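Local coordinates for protein proteasome accessory factor B/C (PafBC) (Paenarthrobacter aurescens, PDB 6SJ9) that regulates transcription in the bacterial DNA damage response, probably binding DNA through winged helix-turn-helix domains and responding to a signal through its WYL domains, at residues A[139-144]-A[292-297]; A[209-214]-A[304-309]; A[369-374]-A[379-384]; A[526-531]-A[575-580]. All coordinates share one frame; numbering follows the deposited sequence.

Contact 1 of 4, residues A[139-144]-A[292-297]; sequences VQPRIK and LASYGP
The loop residue Pro141 approaches the C-terminal end of helix 285-294 at Ser294, their CA atoms 7.0 Å apart, and no hydrogen bond joins the two segments. The proline ring does the touching from the loop, fitting into the angle between two consecutive side chains, Ser294 and Tyr295. Pro141 CG meets Ser294 OG at 3.0 Å, a tight approach of a ring methylene to an oxygen that is already bonded to the backbone carbonyl of Glu291, one helical turn back. The same CG, with CD, also meets the tyrosine, the two side chains crossing at about a right angle. Here Pro141 CG is 3.7 Å from Tyr295 CE1, and Pro141 CD comes within 3.4 Å of Tyr295 OH. The tyrosine ring is carried back along the helix toward this loop because Tyr295 CG stands opposite the carbonyl carbon (chi1 -61°), and its hydroxyl bonds the carboxylate of Glu291. With an alanine in place of Tyr295, Pro141 would probably lose one wall of its seat and Glu291 OE2 its hydroxyl partner. Gly296, with positive phi, turns the chain out of the helix toward strand 299-303. This descent from helix to last strand belongs to the beta-alpha-beta-beta-alpha-beta order of a ferredoxin-like fold, here the WCX domain.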
loop_
_atom_site.group_PDB
_atom_site.type_symbol
_atom_site.label_atom_id
_atom_site.label_comp_id
_atom_site.label_asym_id
_atom_site.label_seq_id
_atom_site.Cartn_x
_atom_site.Cartn_y
_atom_site.Cartn_z
ATOM N N VAL A 139 -9.800 3.236 -1.473
ATOM C CA VAL A 139 -9.290 2.096 -0.704
ATOM C C VAL A 139 -10.136 0.865 -1.032
ATOM O O VAL A 139 -11.367 0.891 -0.910
ATOM C CB VAL A 139 -9.279 2.352 0.824
ATOM C CG1 VAL A 139 -8.690 1.173 1.561
ATOM C CG2 VAL A 139 -8.501 3.611 1.162
ATOM N N GLN A 140 -9.477 -0.212 -1.421
ATOM C CA GLN A 140 -10.100 -1.495 -1.683
ATOM C C GLN A 140 -9.466 -2.506 -0.747
ATOM O O GLN A 140 -8.394 -2.244 -0.189
ATOM C CB GLN A 140 -9.885 -1.889 -3.152
ATOM C CG GLN A 140 -8.476 -2.293 -3.447
ATOM C CD GLN A 140 -8.206 -2.498 -4.922
ATOM O OE1 GLN A 140 -9.098 -2.353 -5.758
ATOM N NE2 GLN A 140 -6.977 -2.870 -5.244
ATOM N N PRO A 141 -10.090 -3.671 -0.544
ATOM C CA PRO A 141 -9.440 -4.705 0.269
ATOM C C PRO A 141 -8.097 -5.089 -0.334
ATOM O O PRO A 141 -7.903 -5.086 -1.547
ATOM C CB PRO A 141 -10.431 -5.869 0.222
ATOM C CG PRO A 141 -11.740 -5.200 -0.057
ATOM C CD PRO A 141 -11.445 -4.070 -0.953
ATOM N N ARG A 142 -7.150 -5.385 0.522
ATOM C CA ARG A 142 -5.808 -5.673 0.054
ATOM C C ARG A 142 -5.701 -7.173 -0.192
ATOM O O ARG A 142 -5.809 -7.981 0.742
ATOM C CB ARG A 142 -4.772 -5.184 1.059
ATOM C CG ARG A 142 -3.382 -5.267 0.482
ATOM C CD ARG A 142 -3.187 -4.171 -0.533
ATOM N NE ARG A 142 -2.936 -2.883 0.098
ATOM C CZ ARG A 142 -1.881 -2.130 -0.188
ATOM N NH1 ARG A 142 -1.713 -0.965 0.419
ATOM N NH2 ARG A 142 -0.981 -2.566 -1.067
ATOM N N ILE A 143 -5.541 -7.543 -1.452
ATOM C CA ILE A 143 -5.420 -8.929 -1.842
ATOM C C ILE A 143 -3.961 -9.201 -2.078
ATOM O O ILE A 143 -3.356 -8.615 -2.975
ATOM C CB ILE A 143 -6.221 -9.265 -3.092
ATOM C CG1 ILE A 143 -7.666 -8.783 -2.943
ATOM C CG2 ILE A 143 -6.086 -10.800 -3.334
ATOM C CD1 ILE A 143 -8.492 -9.532 -1.980
ATOM N N LYS A 144 -3.357 -10.033 -1.255
ATOM C CA LYS A 144 -1.937 -10.253 -1.431
ATOM C C LYS A 144 -1.657 -11.725 -1.238
ATOM O O LYS A 144 -2.473 -12.435 -0.652
ATOM C CB LYS A 144 -1.171 -9.350 -0.451
ATOM C CG LYS A 144 -1.303 -9.744 0.965
ATOM C CD LYS A 144 -0.134 -9.242 1.805
ATOM C CE LYS A 144 -0.674 -8.411 2.960
ATOM N NZ LYS A 144 -0.508 -6.914 2.841
ATOM N N LEU A 292 -14.940 -10.013 -2.183
ATOM C CA LEU A 292 -16.369 -9.966 -1.866
ATOM C C LEU A 292 -16.670 -10.455 -0.455
ATOM O O LEU A 292 -17.470 -9.848 0.245
ATOM C CB LEU A 292 -17.161 -10.754 -2.904
ATOM C CG LEU A 292 -17.085 -10.239 -4.347
ATOM C CD1 LEU A 292 -17.913 -11.126 -5.255
ATOM C CD2 LEU A 292 -17.593 -8.787 -4.468
ATOM N N ALA A 293 -15.937 -11.453 0.032
ATOM C CA ALA A 293 -16.102 -11.901 1.418
ATOM C C ALA A 293 -15.810 -10.781 2.401
ATOM O O ALA A 293 -16.424 -10.726 3.481
ATOM C CB ALA A 293 -15.125 -13.045 1.721
ATOM N N SER A 294 -14.848 -9.907 2.052
ATOM C CA SER A 294 -14.518 -8.756 2.884
ATOM C C SER A 294 -15.716 -7.815 3.003
ATOM O O SER A 294 -15.816 -7.054 3.975
ATOM C CB SER A 294 -13.251 -8.053 2.348
ATOM O OG SER A 294 -13.581 -6.981 1.482
ATOM N N TYR A 295 -16.613 -7.848 2.041
ATOM C CA TYR A 295 -17.772 -6.968 2.068
ATOM C C TYR A 295 -18.964 -7.573 2.836
ATOM O O TYR A 295 -19.962 -6.872 3.063
ATOM C CB TYR A 295 -18.205 -6.616 0.641
ATOM C CG TYR A 295 -17.180 -5.885 -0.200
ATOM C CD1 TYR A 295 -16.272 -5.001 0.365
ATOM C CD2 TYR A 295 -17.103 -6.119 -1.572
ATOM C CE1 TYR A 295 -15.319 -4.338 -0.428
ATOM C CE2 TYR A 295 -16.174 -5.467 -2.377
ATOM C CZ TYR A 295 -15.280 -4.583 -1.805
ATOM O OH TYR A 295 -14.348 -3.973 -2.633
ATOM N N GLY A 296 -18.878 -8.839 3.259
ATOM C CA GLY A 296 -19.913 -9.470 4.064
ATOM C C GLY A 296 -21.347 -9.405 3.544
ATOM O O GLY A 296 -21.667 -9.861 2.437
ATOM N N PRO A 297 -22.266 -8.903 4.381
ATOM C CA PRO A 297 -23.672 -8.832 3.957
ATOM C C PRO A 297 -23.951 -7.744 2.931
ATOM O O PRO A 297 -25.036 -7.743 2.368
ATOM C CB PRO A 297 -24.416 -8.553 5.266
ATOM C CG PRO A 297 -23.423 -7.726 6.034
ATOM C CD PRO A 297 -22.064 -8.302 5.716
#

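Contact 2 of 4, residues A[209-214]-A[304-309]; sequences LSRMTT and PAELSA
Arg211 and Glu306 face each other across the join between two domains: the arginine sits on a short 3-10 turn that follows strand 203-208 of the Sm-like WYL domain, the glutamate in the first turn of helix 305-323 of the WCX domain. They bury equal, small areas and carry the whole contact, since the backbones stay 12.9 Å apart between Arg211 CA and Glu306 CA. Both side chains must therefore reach. Glu306 leaves its helix with CG opposite the backbone N (chi1 -160°) and runs extended, whereas the arginine bends at chi2 and chi3; the two side chains meet at about a right angle. The other carboxylate oxygen of the glutamate, OE1, makes a salt bridge with Arg245, so Glu306 is shared between two arginines, and both Arg211 and Glu306 also touch the loop residue Thr172. What passes between the segments is a long salt bridge: Arg211 NH2 stands 3.9 Å from Glu306 OE2, the guanidinium and carboxylate planes are turned 80° apart, and the oxygen stands off to one side of the guanidinium plane, so that charge attraction rather than a directed hydrogen bond links them.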
loop_
_atom_site.group_PDB
_atom_site.type_symbol
_atom_site.label_atom_id
_atom_site.label_comp_id
_atom_site.label_asym_id
_atom_site.label_seq_id
_atom_site.Cartn_x
_atom_site.Cartn_y
_atom_site.Cartn_z
ATOM N N LEU A 209 -0.602 -19.434 -6.807
ATOM C CA LEU A 209 -0.661 -19.491 -5.342
ATOM C C LEU A 209 -2.100 -19.480 -4.845
ATOM O O LEU A 209 -2.450 -20.235 -3.918
ATOM C CB LEU A 209 0.121 -18.320 -4.727
ATOM C CG LEU A 209 1.532 -18.551 -4.202
ATOM C CD1 LEU A 209 2.400 -19.067 -5.300
ATOM C CD2 LEU A 209 2.160 -17.259 -3.649
ATOM N N SER A 210 -2.975 -18.722 -5.528
ATOM C CA SER A 210 -4.368 -18.626 -5.098
ATOM C C SER A 210 -5.084 -19.970 -5.181
ATOM O O SER A 210 -6.088 -20.158 -4.489
ATOM C CB SER A 210 -5.114 -17.568 -5.916
ATOM O OG SER A 210 -5.319 -17.985 -7.264
ATOM N N ARG A 211 -4.586 -20.920 -5.980
ATOM C CA ARG A 211 -5.238 -22.223 -6.134
ATOM C C ARG A 211 -4.701 -23.307 -5.191
ATOM O O ARG A 211 -5.102 -24.470 -5.312
ATOM C CB ARG A 211 -5.151 -22.691 -7.574
ATOM C CG ARG A 211 -5.753 -21.654 -8.595
ATOM C CD ARG A 211 -6.557 -22.388 -9.647
ATOM N NE ARG A 211 -7.880 -22.760 -9.138
ATOM C CZ ARG A 211 -8.639 -23.763 -9.598
ATOM N NH1 ARG A 211 -8.226 -24.554 -10.595
ATOM N NH2 ARG A 211 -9.828 -23.982 -9.040
HETATM N N MSE A 212 -3.812 -22.952 -4.267
HETATM C CA MSE A 212 -3.328 -23.892 -3.250
HETATM C C MSE A 212 -4.354 -24.026 -2.133
HETATM O O MSE A 212 -4.787 -23.034 -1.548
HETATM C CB MSE A 212 -1.991 -23.425 -2.669
HETATM C CG MSE A 212 -0.816 -23.618 -3.589
HETATM SE SE MSE A 212 0.798 -22.768 -2.899
HETATM C CE MSE A 212 2.012 -23.300 -4.353
ATOM N N THR A 213 -4.728 -25.252 -1.824
ATOM C CA THR A 213 -5.722 -25.456 -0.791
ATOM C C THR A 213 -5.136 -25.392 0.621
ATOM O O THR A 213 -5.874 -25.087 1.570
ATOM C CB THR A 213 -6.379 -26.799 -1.021
ATOM O OG1 THR A 213 -5.400 -27.796 -0.815
ATOM C CG2 THR A 213 -6.784 -26.911 -2.450
ATOM N N THR A 214 -3.822 -25.620 0.775
ATOM C CA THR A 214 -3.175 -25.791 2.071
ATOM C C THR A 214 -2.077 -24.762 2.276
ATOM O O THR A 214 -1.703 -24.007 1.374
ATOM C CB THR A 214 -2.520 -27.157 2.196
ATOM O OG1 THR A 214 -1.268 -27.100 1.514
ATOM C CG2 THR A 214 -3.363 -28.225 1.551
ATOM N N PRO A 304 -21.210 -16.278 -11.243
ATOM C CA PRO A 304 -21.352 -17.712 -11.519
ATOM C C PRO A 304 -21.150 -18.546 -10.259
ATOM O O PRO A 304 -20.586 -18.064 -9.287
ATOM C CB PRO A 304 -20.248 -17.983 -12.538
ATOM C CG PRO A 304 -19.165 -17.050 -12.115
ATOM C CD PRO A 304 -19.884 -15.786 -11.655
ATOM N N ALA A 305 -21.529 -19.821 -10.335
ATOM C CA ALA A 305 -21.552 -20.681 -9.159
ATOM C C ALA A 305 -20.165 -20.916 -8.577
ATOM O O ALA A 305 -20.039 -21.105 -7.371
ATOM C CB ALA A 305 -22.233 -22.011 -9.501
ATOM N N GLU A 306 -19.124 -20.956 -9.408
ATOM C CA GLU A 306 -17.792 -21.168 -8.866
ATOM C C GLU A 306 -17.373 -19.985 -7.996
ATOM O O GLU A 306 -16.725 -20.165 -6.956
ATOM C CB GLU A 306 -16.789 -21.403 -10.006
ATOM C CG GLU A 306 -15.489 -22.109 -9.560
ATOM C CD GLU A 306 -14.267 -21.864 -10.475
ATOM O OE1 GLU A 306 -14.432 -21.270 -11.570
ATOM O OE2 GLU A 306 -13.132 -22.270 -10.092
ATOM N N LEU A 307 -17.786 -18.772 -8.389
ATOM C CA LEU A 307 -17.546 -17.574 -7.588
ATOM C C LEU A 307 -18.338 -17.605 -6.290
ATOM O O LEU A 307 -17.822 -17.269 -5.219
ATOM C CB LEU A 307 -17.928 -16.336 -8.407
ATOM C CG LEU A 307 -17.762 -15.033 -7.647
ATOM C CD1 LEU A 307 -16.320 -14.988 -7.290
ATOM C CD2 LEU A 307 -18.109 -13.897 -8.554
ATOM N N SER A 308 -19.619 -17.945 -6.392
ATOM C CA SER A 308 -20.483 -18.044 -5.224
ATOM C C SER A 308 -19.954 -19.069 -4.229
ATOM O O SER A 308 -19.979 -18.845 -3.012
ATOM C CB SER A 308 -21.901 -18.391 -5.674
ATOM O OG SER A 308 -22.672 -18.865 -4.594
ATOM N N ALA A 309 -19.505 -20.220 -4.721
ATOM C CA ALA A 309 -19.066 -21.253 -3.792
ATOM C C ALA A 309 -17.792 -20.848 -3.083
ATOM O O ALA A 309 -17.571 -21.244 -1.934
ATOM C CB ALA A 309 -18.874 -22.585 -4.521
#

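Contact 3 of 4, residues A[369-374]-A[379-384]; sequences EVADHF and KALIDD
Apolar contact, made mostly by one leucine branch, CD2, joins Leu381 to Ala371 and Val370, where helix 367-374 packs against helix 378-389. The two segments come nearest at Ala371 CA and Leu381 CA, 5.7 Å apart, an approach that the small methyl of the alanine permits: Ala371 CB is 3.9 Å from Leu381 CB and 3.8 Å from Leu381 CD2. The same CD2 methyl reaches on to the backbone of the facing helix, 3.4 Å from Ala371 N, and meets Val370 CG1 at 3.9 Å with the valine and leucine side chains crossing at about a right angle. Leu381 holds CG opposite its own backbone N (chi1 179°), and a chi2 of 62° lays CD2 on the Val370-Ala371 step. These two helices, joined by a short turn, form the helix-turn-helix of the PafC winged-helix domain, and helix 378-389 is the second of the pair, the position of the recognition helix in this family. Helix 346-360 also contributes Leu355 against Leu381 and Phe358 against Val370. Aromatic packing continues within the first helix: Val370 CG1 lies in plane at the edge of the Phe374 ring, and His373 CD2 stands 3.9 Å above one face of that ring. The buried carboxylate of Asp384 forms a salt bridge with Arg351 and takes a hydrogen bond from Gln348, both on helix 346-360.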
loop_
_atom_site.group_PDB
_atom_site.type_symbol
_atom_site.label_atom_id
_atom_site.label_comp_id
_atom_site.label_asym_id
_atom_site.label_seq_id
_atom_site.Cartn_x
_atom_site.Cartn_y
_atom_site.Cartn_z
ATOM N N GLU A 369 24.094 -10.731 -0.849
ATOM C CA GLU A 369 25.050 -9.670 -1.100
ATOM C C GLU A 369 24.446 -8.303 -0.824
ATOM O O GLU A 369 25.128 -7.402 -0.344
ATOM C CB GLU A 369 25.543 -9.814 -2.528
ATOM C CG GLU A 369 26.317 -8.685 -3.080
ATOM C CD GLU A 369 26.664 -8.981 -4.533
ATOM O OE1 GLU A 369 26.551 -8.071 -5.396
ATOM O OE2 GLU A 369 27.043 -10.153 -4.787
ATOM N N VAL A 370 23.169 -8.117 -1.121
ATOM C CA VAL A 370 22.620 -6.806 -0.875
ATOM C C VAL A 370 22.299 -6.629 0.606
ATOM O O VAL A 370 22.483 -5.538 1.155
ATOM C CB VAL A 370 21.397 -6.585 -1.786
ATOM C CG1 VAL A 370 20.602 -5.366 -1.350
ATOM C CG2 VAL A 370 21.897 -6.346 -3.242
ATOM N N ALA A 371 21.867 -7.688 1.293
ATOM C CA ALA A 371 21.681 -7.568 2.737
ATOM C C ALA A 371 22.994 -7.199 3.440
ATOM O O ALA A 371 23.027 -6.263 4.256
ATOM C CB ALA A 371 21.128 -8.871 3.293
ATOM N N ASP A 372 24.101 -7.860 3.065
ATOM C CA ASP A 372 25.413 -7.535 3.640
ATOM C C ASP A 372 25.771 -6.080 3.399
ATOM O O ASP A 372 26.249 -5.396 4.301
ATOM C CB ASP A 372 26.510 -8.390 3.016
ATOM C CG ASP A 372 26.399 -9.843 3.359
ATOM O OD1 ASP A 372 25.629 -10.230 4.255
ATOM O OD2 ASP A 372 27.101 -10.613 2.695
ATOM N N HIS A 373 25.543 -5.601 2.177
ATOM C CA HIS A 373 25.829 -4.219 1.833
ATOM C C HIS A 373 25.053 -3.245 2.723
ATOM O O HIS A 373 25.589 -2.213 3.142
ATOM C CB HIS A 373 25.493 -3.996 0.363
ATOM C CG HIS A 373 25.517 -2.556 -0.040
ATOM N ND1 HIS A 373 26.688 -1.853 -0.243
ATOM C CD2 HIS A 373 24.509 -1.678 -0.252
ATOM C CE1 HIS A 373 26.396 -0.609 -0.572
ATOM N NE2 HIS A 373 25.080 -0.477 -0.585
ATOM N N PHE A 374 23.778 -3.530 2.994
ATOM C CA PHE A 374 23.024 -2.671 3.899
ATOM C C PHE A 374 23.241 -3.001 5.383
ATOM O O PHE A 374 22.714 -2.284 6.246
ATOM C CB PHE A 374 21.511 -2.732 3.570
ATOM C CG PHE A 374 21.155 -1.964 2.340
ATOM C CD1 PHE A 374 21.095 -0.587 2.365
ATOM C CD2 PHE A 374 20.909 -2.610 1.172
ATOM C CE1 PHE A 374 20.800 0.122 1.234
ATOM C CE2 PHE A 374 20.611 -1.914 0.048
ATOM C CZ PHE A 374 20.561 -0.533 0.074
ATOM N N LYS A 379 17.057 -12.272 6.287
ATOM C CA LYS A 379 15.621 -12.295 6.535
ATOM C C LYS A 379 15.038 -10.896 6.646
ATOM O O LYS A 379 13.871 -10.665 6.279
ATOM C CB LYS A 379 15.327 -13.046 7.838
ATOM C CG LYS A 379 15.407 -14.553 7.724
ATOM C CD LYS A 379 14.127 -15.056 7.139
ATOM C CE LYS A 379 13.380 -15.810 8.189
ATOM N NZ LYS A 379 13.763 -17.232 8.231
ATOM N N ALA A 380 15.801 -9.972 7.208
ATOM C CA ALA A 380 15.338 -8.593 7.260
ATOM C C ALA A 380 15.190 -8.045 5.853
ATOM O O ALA A 380 14.225 -7.330 5.553
ATOM C CB ALA A 380 16.330 -7.724 8.078
ATOM N N LEU A 381 16.151 -8.360 4.966
ATOM C CA LEU A 381 16.036 -7.873 3.591
ATOM C C LEU A 381 14.828 -8.487 2.866
ATOM O O LEU A 381 14.090 -7.779 2.176
ATOM C CB LEU A 381 17.331 -8.158 2.833
ATOM C CG LEU A 381 17.240 -7.684 1.380
ATOM C CD1 LEU A 381 17.024 -6.229 1.308
ATOM C CD2 LEU A 381 18.514 -7.976 0.647
ATOM N N ILE A 382 14.588 -9.783 3.054
ATOM C CA ILE A 382 13.412 -10.427 2.463
ATOM C C ILE A 382 12.115 -9.769 2.961
ATOM O O ILE A 382 11.157 -9.577 2.196
ATOM C CB ILE A 382 13.462 -11.930 2.760
ATOM C CG1 ILE A 382 14.595 -12.543 1.938
ATOM C CG2 ILE A 382 12.173 -12.553 2.415
ATOM C CD1 ILE A 382 15.022 -13.951 2.463
ATOM N N ASP A 383 12.059 -9.434 4.253
ATOM C CA ASP A 383 10.858 -8.784 4.739
ATOM C C ASP A 383 10.673 -7.401 4.083
ATOM O O ASP A 383 9.549 -7.015 3.778
ATOM C CB ASP A 383 10.882 -8.662 6.260
ATOM C CG ASP A 383 9.466 -8.565 6.824
ATOM O OD1 ASP A 383 8.639 -9.416 6.429
ATOM O OD2 ASP A 383 9.157 -7.665 7.640
ATOM N N ASP A 384 11.766 -6.642 3.887
ATOM C CA ASP A 384 11.671 -5.383 3.144
ATOM C C ASP A 384 11.059 -5.615 1.786
ATOM O O ASP A 384 10.235 -4.834 1.343
ATOM C CB ASP A 384 13.040 -4.722 2.924
ATOM C CG ASP A 384 13.663 -4.202 4.208
ATOM O OD1 ASP A 384 12.956 -3.962 5.202
ATOM O OD2 ASP A 384 14.887 -4.015 4.198
#

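Contact 4 of 4, residues A[526-531]-A[575-580]; sequences RLYSLD and PARLFT
The end of strand 517-530, in the middle of the five-stranded antiparallel sheet of the second WYL domain, presents Arg526, Tyr528 and Leu530 on one face to Arg577 and Leu578 of the loop between strands 562-563 and 586-592. Arg577 packs against both of the first two. Its guanidinium lies flat on that of Arg526, centres 3.7 Å apart and planes at 10°, with Arg526 NH1 3.4 Å from Arg577 CZ. Two like charges so close are probably offset by carboxylates: Arg526 makes salt bridges with Glu537 and Glu346, Arg577 with Asp442. The aliphatic part of Arg577 slides over the face of Tyr528, CD making a CH-pi contact 3.6 Å from the ring centroid, while its CZ makes a cation-pi contact at 4.5 Å, the ring and guanidinium planes 60° apart. The ring is brought against Arg577 CD by a chi1 of 61°, with CG between the backbone N and the carbonyl carbon, and its hydroxyl is fixed by Asn548. With a serine in place of Tyr528, Arg577 would probably lose the surface that carries its CD and be freer to turn away from Arg526. At the strand's end Leu530 CD1 and Leu578 CD2 meet tip to tip at 3.8 Å. The arrangement is that of a WYL domain's Sm-like sheet whose central strand is covered by a later loop of the same chain.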
loop_
_atom_site.group_PDB
_atom_site.type_symbol
_atom_site.label_atom_id
_atom_site.label_comp_id
_atom_site.label_asym_id
_atom_site.label_seq_id
_atom_site.Cartn_x
_atom_site.Cartn_y
_atom_site.Cartn_z
ATOM N N ARG A 526 7.569 17.952 14.069
ATOM C CA ARG A 526 7.270 18.330 12.690
ATOM C C ARG A 526 5.792 18.608 12.541
ATOM O O ARG A 526 4.958 17.867 13.059
ATOM C CB ARG A 526 7.629 17.208 11.700
ATOM C CG ARG A 526 9.110 17.158 11.423
ATOM C CD ARG A 526 9.394 16.140 10.319
ATOM N NE ARG A 526 9.219 14.778 10.858
ATOM C CZ ARG A 526 9.546 13.694 10.170
ATOM N NH1 ARG A 526 10.053 13.827 8.923
ATOM N NH2 ARG A 526 9.395 12.512 10.725
ATOM N N LEU A 527 5.492 19.626 11.782
ATOM C CA LEU A 527 4.149 19.976 11.370
ATOM C C LEU A 527 4.043 19.723 9.862
ATOM O O LEU A 527 4.890 20.197 9.103
ATOM C CB LEU A 527 3.928 21.433 11.729
ATOM C CG LEU A 527 2.614 22.151 11.769
ATOM C CD1 LEU A 527 1.612 21.392 12.579
ATOM C CD2 LEU A 527 2.956 23.530 12.374
ATOM N N TYR A 528 3.083 18.909 9.441
ATOM C CA TYR A 528 2.986 18.498 8.034
ATOM C C TYR A 528 1.519 18.264 7.705
ATOM O O TYR A 528 0.705 18.011 8.605
ATOM C CB TYR A 528 3.836 17.234 7.744
ATOM C CG TYR A 528 3.373 16.057 8.563
ATOM C CD1 TYR A 528 3.737 15.944 9.904
ATOM C CD2 TYR A 528 2.553 15.079 8.027
ATOM C CE1 TYR A 528 3.281 14.853 10.676
ATOM C CE2 TYR A 528 2.113 14.021 8.757
ATOM C CZ TYR A 528 2.478 13.899 10.101
ATOM O OH TYR A 528 2.010 12.807 10.832
ATOM N N SER A 529 1.172 18.418 6.413
ATOM C CA SER A 529 -0.183 18.165 5.951
ATOM C C SER A 529 -0.234 17.014 4.961
ATOM O O SER A 529 0.708 16.784 4.210
ATOM C CB SER A 529 -0.794 19.416 5.320
ATOM O OG SER A 529 0.127 19.942 4.402
ATOM N N LEU A 530 -1.384 16.357 4.925
ATOM C CA LEU A 530 -1.672 15.256 4.014
ATOM C C LEU A 530 -3.157 15.254 3.728
ATOM O O LEU A 530 -3.949 15.306 4.673
ATOM C CB LEU A 530 -1.348 13.884 4.612
ATOM C CG LEU A 530 0.069 13.494 4.859
ATOM C CD1 LEU A 530 0.054 12.133 5.488
ATOM C CD2 LEU A 530 0.740 13.504 3.523
ATOM N N ASP A 531 -3.538 15.193 2.453
ATOM C CA ASP A 531 -4.962 15.109 2.111
ATOM C C ASP A 531 -5.746 16.242 2.767
ATOM O O ASP A 531 -6.717 16.005 3.478
ATOM C CB ASP A 531 -5.555 13.750 2.517
ATOM C CG ASP A 531 -6.938 13.502 1.884
ATOM O OD1 ASP A 531 -7.271 14.212 0.905
ATOM O OD2 ASP A 531 -7.707 12.648 2.384
ATOM N N PRO A 575 8.761 4.603 14.411
ATOM C CA PRO A 575 8.056 4.448 13.149
ATOM C C PRO A 575 8.040 5.759 12.358
ATOM O O PRO A 575 8.088 6.862 12.905
ATOM C CB PRO A 575 6.657 4.016 13.584
ATOM C CG PRO A 575 6.819 3.505 15.020
ATOM C CD PRO A 575 7.894 4.359 15.583
ATOM N N ALA A 576 7.957 5.614 11.047
ATOM C CA ALA A 576 7.719 6.771 10.216
ATOM C C ALA A 576 6.294 7.284 10.468
ATOM O O ALA A 576 5.461 6.612 11.093
ATOM C CB ALA A 576 7.882 6.370 8.762
ATOM N N ARG A 577 6.003 8.467 9.946
ATOM C CA ARG A 577 4.861 9.222 10.425
ATOM C C ARG A 577 3.519 8.522 10.197
ATOM O O ARG A 577 2.597 8.705 11.003
ATOM C CB ARG A 577 4.851 10.595 9.767
ATOM C CG ARG A 577 5.802 11.543 10.413
ATOM C CD ARG A 577 5.811 12.873 9.613
ATOM N NE ARG A 577 6.579 12.749 8.373
ATOM C CZ ARG A 577 6.919 13.789 7.599
ATOM N NH1 ARG A 577 6.566 15.029 7.951
ATOM N NH2 ARG A 577 7.633 13.598 6.489
ATOM N N LEU A 578 3.348 7.784 9.098
ATOM C CA LEU A 578 2.084 7.088 8.861
ATOM C C LEU A 578 2.013 5.749 9.569
ATOM O O LEU A 578 1.068 4.989 9.316
ATOM C CB LEU A 578 1.862 6.848 7.349
ATOM C CG LEU A 578 1.584 8.144 6.603
ATOM C CD1 LEU A 578 1.462 7.929 5.099
ATOM C CD2 LEU A 578 0.257 8.708 7.184
ATOM N N PHE A 579 3.020 5.393 10.361
ATOM C CA PHE A 579 3.083 4.080 10.979
ATOM C C PHE A 579 3.075 4.083 12.521
ATOM O O PHE A 579 3.082 2.998 13.134
ATOM C CB PHE A 579 4.315 3.345 10.441
ATOM C CG PHE A 579 4.245 3.040 8.952
ATOM C CD1 PHE A 579 4.703 3.945 8.028
ATOM C CD2 PHE A 579 3.626 1.878 8.495
ATOM C CE1 PHE A 579 4.668 3.688 6.670
ATOM C CE2 PHE A 579 3.601 1.564 7.114
ATOM C CZ PHE A 579 4.111 2.486 6.191
ATOM N N THR A 580 3.086 5.243 13.172
ATOM C CA THR A 580 3.045 5.259 14.646
ATOM C C THR A 580 1.694 4.758 15.145
ATOM O O THR A 580 0.691 4.913 14.458
ATOM C CB THR A 580 3.327 6.660 15.201
ATOM O OG1 THR A 580 2.423 7.605 14.633
ATOM C CG2 THR A 580 4.733 7.105 14.881
#

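In the fold
Contacts 1 and 2 lie about 15 Å apart between centres and cross along the chain, since 139-144 and 209-214 come before 292-297 and 304-309. Both second segments belong to the first WCX domain, which is thereby joined to the loop between helices 95-118 and 147-159 and to the first WYL domain. Contact 3 follows in the PafC helix-turn-helix, about 32 Å from contact 1 between centres and across the centre of the chain. Contact 4, in the second WYL domain and the loop before strand 586-592, comes last, about 39 Å from contact 2 between centres. The contacts thus run through both halves of a single chain, with contact 3 in a helix-turn-helix between two WYL-WCX units.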